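Local coordinates for meso-diaminopimelate dehydrogenase (Clostridium tetani, PDB 3WGY), which catalyses the reversible NADP-dependent oxidative deamination of meso-2,6-diaminopimelate, here in a variant with 4-methyl-2-oxovalerate bound, at residues B[65-70]-B[282-287]; B[122-127]-B[146-151]; B[181-184]-B[190-193]. The protein carries 6 engineered substitutions. All coordinates share one frame; numbering follows the deposited sequence.

From the N terminus, strand 65-68 of the seven-stranded parallel sheet meets helix 276-296 more than two hundred residues later, so interaction 1 closes the longest loop. The other two contacts fall within that loop, one after the other along the chain. Interaction 2 joins the start of helix 123-138 to the exit of strand 142-147, and interaction 3 then folds the loop after helix 177-184 back onto that helix. Interactions 1 and 2 touch where V283 packs on G122 and L127, which joins helix 276-296 to the start of helix 123-138. Interaction 3 lies farther out, its centre about 33 Å from that of interaction 1.

Interaction 1 (B[65-70]-B[282-287]); sequences VMILCG and SVLVAY
I67 points from strand 65-68 at helix 276-296 and meets L284, whose side chain leans back toward the strand; the two run askew to each other. With chi1 at -55°, I67 sets its CG2 branch anti to the backbone N, so that this methyl faces the leucine while CG1 carries CD1 out toward the helix backbone at L284-V285. I67 CG2 lies 3.9 Å from L284 CD1 and touches L284 CB as well, so the methyl bridges the CB and CD1 ends of the leucine. I67 CD1 stands 4.2 Å from V285 CA. V285 points away from the strand and offers chiefly this CA, with CG2 a looser neighbour. No hydrogen bond joins the segments: the join is apolar, made by the I67 and L284 side chains together with the helix backbone at V285. Around them V19 touches I67, I15 touches L284 and A22 touches V285, so helix 14-23 shares the same layer, while V283 and A286 pack on I138 and S137 of the second subunit. The seven-stranded parallel sheet, in 3-2-1-4-5-6-7 order and flanked by helices 14-23 and 276-296, is Rossmann-type, consistent with a probable GxGxxG sequence at the start of helix 14-23.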
loop_
_atom_site.group_PDB
_atom_site.type_symbol
_atom_site.label_atom_id
_atom_site.label_comp_id
_atom_site.label_asym_id
_atom_site.label_seq_id
_atom_site.Cartn_x
_atom_site.Cartn_y
_atom_site.Cartn_z
ATOM N N VAL B 65 -13.854 -12.960 -17.547
ATOM C CA VAL B 65 -13.220 -13.318 -16.290
ATOM C C VAL B 65 -14.215 -14.013 -15.371
ATOM O O VAL B 65 -15.335 -13.551 -15.189
ATOM C CB VAL B 65 -12.655 -12.071 -15.574
ATOM C CG1 VAL B 65 -11.994 -12.479 -14.265
ATOM C CG2 VAL B 65 -11.659 -11.368 -16.473
ATOM N N MET B 66 -13.787 -15.131 -14.799
ATOM C CA MET B 66 -14.620 -15.901 -13.892
ATOM C C MET B 66 -14.076 -15.708 -12.479
ATOM O O MET B 66 -12.922 -16.018 -12.206
ATOM C CB MET B 66 -14.564 -17.385 -14.272
ATOM C CG MET B 66 -15.675 -18.244 -13.688
ATOM S SD MET B 66 -17.284 -17.968 -14.465
ATOM C CE MET B 66 -17.075 -18.845 -15.965
ATOM N N ILE B 67 -14.896 -15.179 -11.585
ATOM C CA ILE B 67 -14.447 -14.994 -10.215
ATOM C C ILE B 67 -14.899 -16.214 -9.404
ATOM O O ILE B 67 -16.095 -16.489 -9.291
ATOM C CB ILE B 67 -15.029 -13.694 -9.611
ATOM C CG1 ILE B 67 -14.661 -12.510 -10.513
ATOM C CG2 ILE B 67 -14.483 -13.483 -8.198
ATOM C CD1 ILE B 67 -15.047 -11.164 -9.971
ATOM N N LEU B 68 -13.933 -16.949 -8.860
ATOM C CA LEU B 68 -14.213 -18.147 -8.081
ATOM C C LEU B 68 -14.561 -17.837 -6.630
ATOM O O LEU B 68 -13.701 -17.435 -5.837
ATOM C CB LEU B 68 -13.012 -19.090 -8.148
ATOM C CG LEU B 68 -12.482 -19.268 -9.576
ATOM C CD1 LEU B 68 -11.498 -20.430 -9.623
ATOM C CD2 LEU B 68 -13.640 -19.527 -10.527
ATOM N N CYS B 69 -15.833 -18.029 -6.291
ATOM C CA CYS B 69 -16.325 -17.770 -4.943
ATOM C C CYS B 69 -16.794 -19.053 -4.263
ATOM O O CYS B 69 -17.799 -19.061 -3.551
ATOM C CB CYS B 69 -17.467 -16.764 -5.005
ATOM S SG CYS B 69 -17.078 -15.331 -6.028
ATOM N N GLY B 70 -16.039 -20.124 -4.493
ATOM C CA GLY B 70 -16.333 -21.432 -3.923
ATOM C C GLY B 70 -17.588 -21.541 -3.081
ATOM O O GLY B 70 -17.579 -21.197 -1.896
ATOM N N SER B 282 -14.926 -6.851 -3.178
ATOM C CA SER B 282 -14.529 -5.644 -3.900
ATOM C C SER B 282 -13.127 -5.827 -4.449
ATOM O O SER B 282 -12.824 -5.405 -5.566
ATOM C CB SER B 282 -14.545 -4.419 -2.982
ATOM O OG SER B 282 -15.864 -4.072 -2.640
ATOM N N VAL B 283 -12.267 -6.449 -3.649
ATOM C CA VAL B 283 -10.906 -6.686 -4.069
ATOM C C VAL B 283 -10.941 -7.633 -5.264
ATOM O O VAL B 283 -10.264 -7.405 -6.273
ATOM C CB VAL B 283 -10.063 -7.322 -2.929
ATOM C CG1 VAL B 283 -8.693 -7.712 -3.456
ATOM C CG2 VAL B 283 -9.935 -6.328 -1.759
ATOM N N LEU B 284 -11.747 -8.688 -5.152
ATOM C CA LEU B 284 -11.856 -9.656 -6.243
ATOM C C LEU B 284 -12.271 -8.961 -7.538
ATOM O O LEU B 284 -11.680 -9.193 -8.598
ATOM C CB LEU B 284 -12.860 -10.766 -5.890
ATOM C CG LEU B 284 -12.376 -11.802 -4.863
ATOM C CD1 LEU B 284 -13.514 -12.763 -4.502
ATOM C CD2 LEU B 284 -11.196 -12.565 -5.447
ATOM N N VAL B 285 -13.278 -8.103 -7.451
ATOM C CA VAL B 285 -13.758 -7.384 -8.622
ATOM C C VAL B 285 -12.690 -6.481 -9.233
ATOM O O VAL B 285 -12.491 -6.503 -10.448
ATOM C CB VAL B 285 -14.993 -6.538 -8.289
ATOM C CG1 VAL B 285 -15.390 -5.691 -9.501
ATOM C CG2 VAL B 285 -16.142 -7.456 -7.883
ATOM N N ALA B 286 -12.005 -5.693 -8.406
ATOM C CA ALA B 286 -10.971 -4.798 -8.916
ATOM C C ALA B 286 -9.894 -5.578 -9.665
ATOM O O ALA B 286 -9.444 -5.166 -10.745
ATOM C CB ALA B 286 -10.348 -4.010 -7.786
ATOM N N TYR B 287 -9.479 -6.702 -9.088
ATOM C CA TYR B 287 -8.464 -7.530 -9.718
ATOM C C TYR B 287 -8.974 -8.193 -10.998
ATOM O O TYR B 287 -8.182 -8.608 -11.842
ATOM C CB TYR B 287 -7.931 -8.564 -8.727
ATOM C CG TYR B 287 -6.747 -8.021 -7.954
ATOM C CD1 TYR B 287 -5.464 -8.045 -8.506
ATOM C CD2 TYR B 287 -6.923 -7.380 -6.728
ATOM C CE1 TYR B 287 -4.385 -7.433 -7.865
ATOM C CE2 TYR B 287 -5.849 -6.763 -6.074
ATOM C CZ TYR B 287 -4.586 -6.789 -6.654
ATOM O OH TYR B 287 -3.538 -6.127 -6.054
#

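Interaction 2 (B[122-127]-B[146-151]); sequences GWDPGL and TFWGKG
D124 and W148 meet through their side-chain torsions: the aspartate places CG anti to its backbone N (chi1 -162°), sending the carboxylate across to the strand side, while the first torsion of the tryptophan sets its indole anti to the carbonyl carbon and the second, near perpendicular, turns the N-H edge toward D124. W148 NE1 donates to D124 OD2 over 2.8 Å, moderately straight at 158°. The two side chains approach almost perpendicularly, yet their flat groups are nearly aligned, with 21° between the planes; the carboxylate carbon lies in the indole plane at its edge. D124 OD2 sits too close to another atom of the model, so its exact place, and with it the bond length, is somewhat uncertain.

Within 146-151, the T146 CG2 methyl lies over one face of the indole, 3.4 Å above the plane and near the rim. W123 adds a looser apolar contact at the indole edge, W123 CZ3 lying 4.3 Å from W148 CD1. Within 122-127 the chain makes a wider pi-type turn, L127 N bonding to G122 O, with a cis peptide between D124 and P125. R132 NH2 forms a salt bridge with D124 OD2 and R132 NE bonds to T146 OG1, so one guanidinium serves both segments.

The chain leaving strand 142-147 soon reaches the 2-oxo-4-methylpentanoic acid pocket at S153, the engineered L154, G155 and H156; the W148 side chain is about 10 Å from that ligand. If OD2 is placed correctly, one carboxylate oxygen accepts from an indole N-H and pairs with an arginine; OD1 has its own partner elsewhere, and T146 lies against the ring. Together these probably limit rotation of both carboxylate and indole.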
loop_
_atom_site.group_PDB
_atom_site.type_symbol
_atom_site.label_atom_id
_atom_site.label_comp_id
_atom_site.label_asym_id
_atom_site.label_seq_id
_atom_site.Cartn_x
_atom_site.Cartn_y
_atom_site.Cartn_z
ATOM N N GLY B 122 -7.303 -10.856 -2.336
ATOM C CA GLY B 122 -8.238 -10.562 -1.259
ATOM C C GLY B 122 -7.476 -9.648 -0.313
ATOM O O GLY B 122 -6.570 -8.943 -0.778
ATOM N N TRP B 123 -7.803 -9.622 0.980
ATOM C CA TRP B 123 -7.031 -8.753 1.863
ATOM C C TRP B 123 -5.841 -9.495 2.466
ATOM O O TRP B 123 -4.786 -8.905 2.666
ATOM C CB TRP B 123 -7.898 -8.050 2.937
ATOM C CG TRP B 123 -8.795 -8.872 3.834
ATOM C CD1 TRP B 123 -9.989 -9.451 3.503
ATOM C CD2 TRP B 123 -8.624 -9.091 5.247
ATOM N NE1 TRP B 123 -10.574 -10.004 4.621
ATOM C CE2 TRP B 123 -9.758 -9.800 5.704
ATOM C CE3 TRP B 123 -7.622 -8.754 6.168
ATOM C CZ2 TRP B 123 -9.922 -10.180 7.043
ATOM C CZ3 TRP B 123 -7.788 -9.131 7.504
ATOM C CH2 TRP B 123 -8.928 -9.835 7.925
ATOM N N ASP B 124 -6.005 -10.786 2.751
ATOM C CA ASP B 124 -4.887 -11.604 3.229
ATOM C C ASP B 124 -5.217 -13.074 3.053
ATOM O O ASP B 124 -5.989 -13.646 3.824
ATOM C CB ASP B 124 -4.528 -11.340 4.692
ATOM C CG ASP B 124 -3.129 -11.860 5.048
ATOM O OD1 ASP B 124 -2.479 -12.472 4.167
ATOM O OD2 ASP B 124 -2.674 -11.657 6.198
ATOM N N PRO B 125 -4.617 -13.714 2.037
ATOM C CA PRO B 125 -3.668 -13.104 1.093
ATOM C C PRO B 125 -4.269 -12.003 0.215
ATOM O O PRO B 125 -5.488 -11.912 0.041
ATOM C CB PRO B 125 -3.196 -14.301 0.272
ATOM C CG PRO B 125 -4.446 -15.129 0.188
ATOM C CD PRO B 125 -4.945 -15.091 1.624
ATOM N N GLY B 126 -3.392 -11.172 -0.339
ATOM C CA GLY B 126 -3.836 -10.085 -1.188
ATOM C C GLY B 126 -3.187 -8.776 -0.792
ATOM O O GLY B 126 -1.972 -8.613 -0.915
ATOM N N LEU B 127 -3.990 -7.839 -0.294
ATOM C CA LEU B 127 -3.454 -6.540 0.095
ATOM C C LEU B 127 -2.392 -6.636 1.191
ATOM O O LEU B 127 -1.379 -5.943 1.135
ATOM C CB LEU B 127 -4.587 -5.610 0.528
ATOM C CG LEU B 127 -5.713 -5.495 -0.505
ATOM C CD1 LEU B 127 -6.715 -4.453 -0.042
ATOM C CD2 LEU B 127 -5.139 -5.110 -1.862
ATOM N N THR B 146 2.478 -8.568 11.270
ATOM C CA THR B 146 1.111 -8.620 10.780
ATOM C C THR B 146 0.201 -9.029 11.936
ATOM O O THR B 146 0.487 -9.987 12.659
ATOM C CB THR B 146 0.919 -9.635 9.630
ATOM O OG1 THR B 146 1.822 -9.337 8.559
ATOM C CG2 THR B 146 -0.497 -9.549 9.092
ATOM N N PHE B 147 -0.879 -8.282 12.117
ATOM C CA PHE B 147 -1.858 -8.568 13.169
ATOM C C PHE B 147 -3.206 -8.736 12.478
ATOM O O PHE B 147 -3.496 -8.043 11.505
ATOM C CB PHE B 147 -1.957 -7.408 14.162
ATOM C CG PHE B 147 -0.709 -7.167 14.968
ATOM C CD1 PHE B 147 0.433 -6.661 14.375
ATOM C CD2 PHE B 147 -0.700 -7.400 16.341
ATOM C CE1 PHE B 147 1.573 -6.380 15.134
ATOM C CE2 PHE B 147 0.434 -7.122 17.110
ATOM C CZ PHE B 147 1.570 -6.610 16.502
ATOM N N TRP B 148 -4.027 -9.592 12.903
ATOM C CA TRP B 148 -5.331 -9.759 12.290
ATOM C C TRP B 148 -6.380 -9.196 13.251
ATOM O O TRP B 148 -6.689 -9.794 14.281
ATOM C CB TRP B 148 -5.547 -11.235 11.947
ATOM C CG TRP B 148 -4.592 -11.677 10.852
ATOM C CD1 TRP B 148 -4.766 -11.532 9.499
ATOM C CD2 TRP B 148 -3.274 -12.227 11.025
ATOM N NE1 TRP B 148 -3.639 -11.953 8.822
ATOM C CE2 TRP B 148 -2.710 -12.385 9.734
ATOM C CE3 TRP B 148 -2.515 -12.596 12.146
ATOM C CZ2 TRP B 148 -1.422 -12.900 9.534
ATOM C CZ3 TRP B 148 -1.228 -13.108 11.945
ATOM C CH2 TRP B 148 -0.697 -13.254 10.646
ATOM N N GLY B 149 -6.860 -7.998 12.899
ATOM C CA GLY B 149 -7.841 -7.243 13.671
ATOM C C GLY B 149 -8.974 -8.067 14.206
ATOM O O GLY B 149 -9.070 -9.251 13.881
ATOM N N LYS B 150 -9.842 -7.460 15.015
ATOM C CA LYS B 150 -10.955 -8.217 15.585
ATOM C C LYS B 150 -11.763 -8.948 14.511
ATOM O O LYS B 150 -12.342 -8.335 13.618
ATOM C CB LYS B 150 -11.877 -7.310 16.403
ATOM C CG LYS B 150 -13.041 -8.060 17.033
ATOM C CD LYS B 150 -13.824 -7.170 17.987
ATOM C CE LYS B 150 -15.018 -7.908 18.573
ATOM N NZ LYS B 150 -15.699 -7.111 19.635
ATOM N N GLY B 151 -11.714 -10.321 14.527
ATOM C CA GLY B 151 -12.594 -11.091 13.682
ATOM C C GLY B 151 -12.766 -12.473 14.265
ATOM O O GLY B 151 -12.037 -12.867 15.179
#

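Interaction 3 (B[181-184]-B[190-193]); sequences DKAR and DFTT
F191 reaches back from the short loop between helices 177-184 and 193-196, in the C-terminal domain, to pack on the end of helix 177-184 against K182 and A183. T192, which follows, is the N-cap of helix 193-196: its hydroxyl caps a backbone N beyond it, and its own N bonds to the E195 carboxylate, consistent with a capping box. F191 thus comes just ahead of a helix start. Its chi1 of -70° puts the ring anti to the carbonyl carbon, directed at the preceding helix.

The ring arrives edge first. K182 CB lies in the ring plane, 4.0 Å from F191 CZ, so the phenyl leads with its far corner and does not lie flat on the helix. The same corner, F191 CZ, meets the backbone at A183 N, also 4.0 Å away. The lysine starts out toward the ring, then turns off: bends at chi2 (-48°) and chi3 (81°) fold the chain and carry its ammonium end away, so that its first methylene makes the touch. K182 also packs on E187 in the intervening loop.

No hydrogen bond crosses this contact, which is apolar in character. H145 meets the F191 ring edge-to-face, while A183 rests on I254 of strand 249-258, so the helix end and the loop are both tied to the antiparallel sheet. Beside the lysine methylene, the A183 methyl completes the join: its CB stands 4.1 Å from F191 CE2, the ring carbon next to CZ.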
loop_
_atom_site.group_PDB
_atom_site.type_symbol
_atom_site.label_atom_id
_atom_site.label_comp_id
_atom_site.label_asym_id
_atom_site.label_seq_id
_atom_site.Cartn_x
_atom_site.Cartn_y
_atom_site.Cartn_z
ATOM N N ASP B 181 1.287 -0.756 19.732
ATOM C CA ASP B 181 2.006 0.462 20.087
ATOM C C ASP B 181 3.511 0.247 20.009
ATOM O O ASP B 181 4.236 1.099 19.495
ATOM C CB ASP B 181 1.625 0.924 21.499
ATOM C CG ASP B 181 0.162 1.347 21.604
ATOM O OD1 ASP B 181 -0.597 1.189 20.621
ATOM O OD2 ASP B 181 -0.231 1.839 22.678
ATOM N N LYS B 182 3.984 -0.889 20.516
ATOM C CA LYS B 182 5.411 -1.177 20.474
ATOM C C LYS B 182 5.883 -1.359 19.041
ATOM O O LYS B 182 6.957 -0.894 18.676
ATOM C CB LYS B 182 5.738 -2.417 21.310
ATOM C CG LYS B 182 5.467 -2.244 22.809
ATOM C CD LYS B 182 6.050 -0.933 23.362
ATOM C CE LYS B 182 5.129 0.259 23.077
ATOM N NZ LYS B 182 5.742 1.579 23.384
ATOM N N ALA B 183 5.080 -2.027 18.223
ATOM C CA ALA B 183 5.449 -2.216 16.828
ATOM C C ALA B 183 5.539 -0.838 16.182
ATOM O O ALA B 183 6.537 -0.499 15.551
ATOM C CB ALA B 183 4.406 -3.066 16.112
ATOM N N ARG B 184 4.487 -0.041 16.360
ATOM C CA ARG B 184 4.425 1.302 15.792
ATOM C C ARG B 184 5.515 2.218 16.312
ATOM O O ARG B 184 5.877 3.195 15.653
ATOM C CB ARG B 184 3.064 1.931 16.071
ATOM C CG ARG B 184 1.956 1.376 15.229
ATOM C CD ARG B 184 0.624 1.707 15.851
ATOM N NE ARG B 184 -0.479 1.339 14.978
ATOM C CZ ARG B 184 -1.729 1.200 15.389
ATOM N NH1 ARG B 184 -2.030 1.392 16.667
ATOM N NH2 ARG B 184 -2.679 0.887 14.517
ATOM N N ASP B 190 10.790 -8.849 18.652
ATOM C CA ASP B 190 10.059 -9.981 18.123
ATOM C C ASP B 190 8.967 -10.201 19.161
ATOM O O ASP B 190 9.182 -9.966 20.351
ATOM C CB ASP B 190 10.975 -11.202 18.022
ATOM C CG ASP B 190 12.186 -10.950 17.138
ATOM O OD1 ASP B 190 12.003 -10.762 15.918
ATOM O OD2 ASP B 190 13.321 -10.929 17.668
ATOM N N PHE B 191 7.792 -10.627 18.723
ATOM C CA PHE B 191 6.693 -10.839 19.655
ATOM C C PHE B 191 6.388 -12.312 19.856
ATOM O O PHE B 191 6.482 -13.105 18.923
ATOM C CB PHE B 191 5.428 -10.135 19.145
ATOM C CG PHE B 191 5.495 -8.637 19.202
ATOM C CD1 PHE B 191 5.468 -7.973 20.422
ATOM C CD2 PHE B 191 5.590 -7.888 18.032
ATOM C CE1 PHE B 191 5.534 -6.582 20.483
ATOM C CE2 PHE B 191 5.658 -6.493 18.078
ATOM C CZ PHE B 191 5.630 -5.839 19.305
ATOM N N THR B 192 6.033 -12.674 21.084
ATOM C CA THR B 192 5.663 -14.047 21.383
ATOM C C THR B 192 4.194 -14.106 20.973
ATOM O O THR B 192 3.526 -13.068 20.909
ATOM C CB THR B 192 5.756 -14.354 22.887
ATOM O OG1 THR B 192 4.785 -13.570 23.593
ATOM C CG2 THR B 192 7.146 -14.038 23.415
ATOM N N THR B 193 3.692 -15.302 20.688
ATOM C CA THR B 193 2.297 -15.452 20.288
ATOM C C THR B 193 1.383 -14.778 21.296
ATOM O O THR B 193 0.437 -14.077 20.931
ATOM C CB THR B 193 1.898 -16.928 20.205
ATOM O OG1 THR B 193 2.721 -17.590 19.237
ATOM C CG2 THR B 193 0.446 -17.056 19.799
#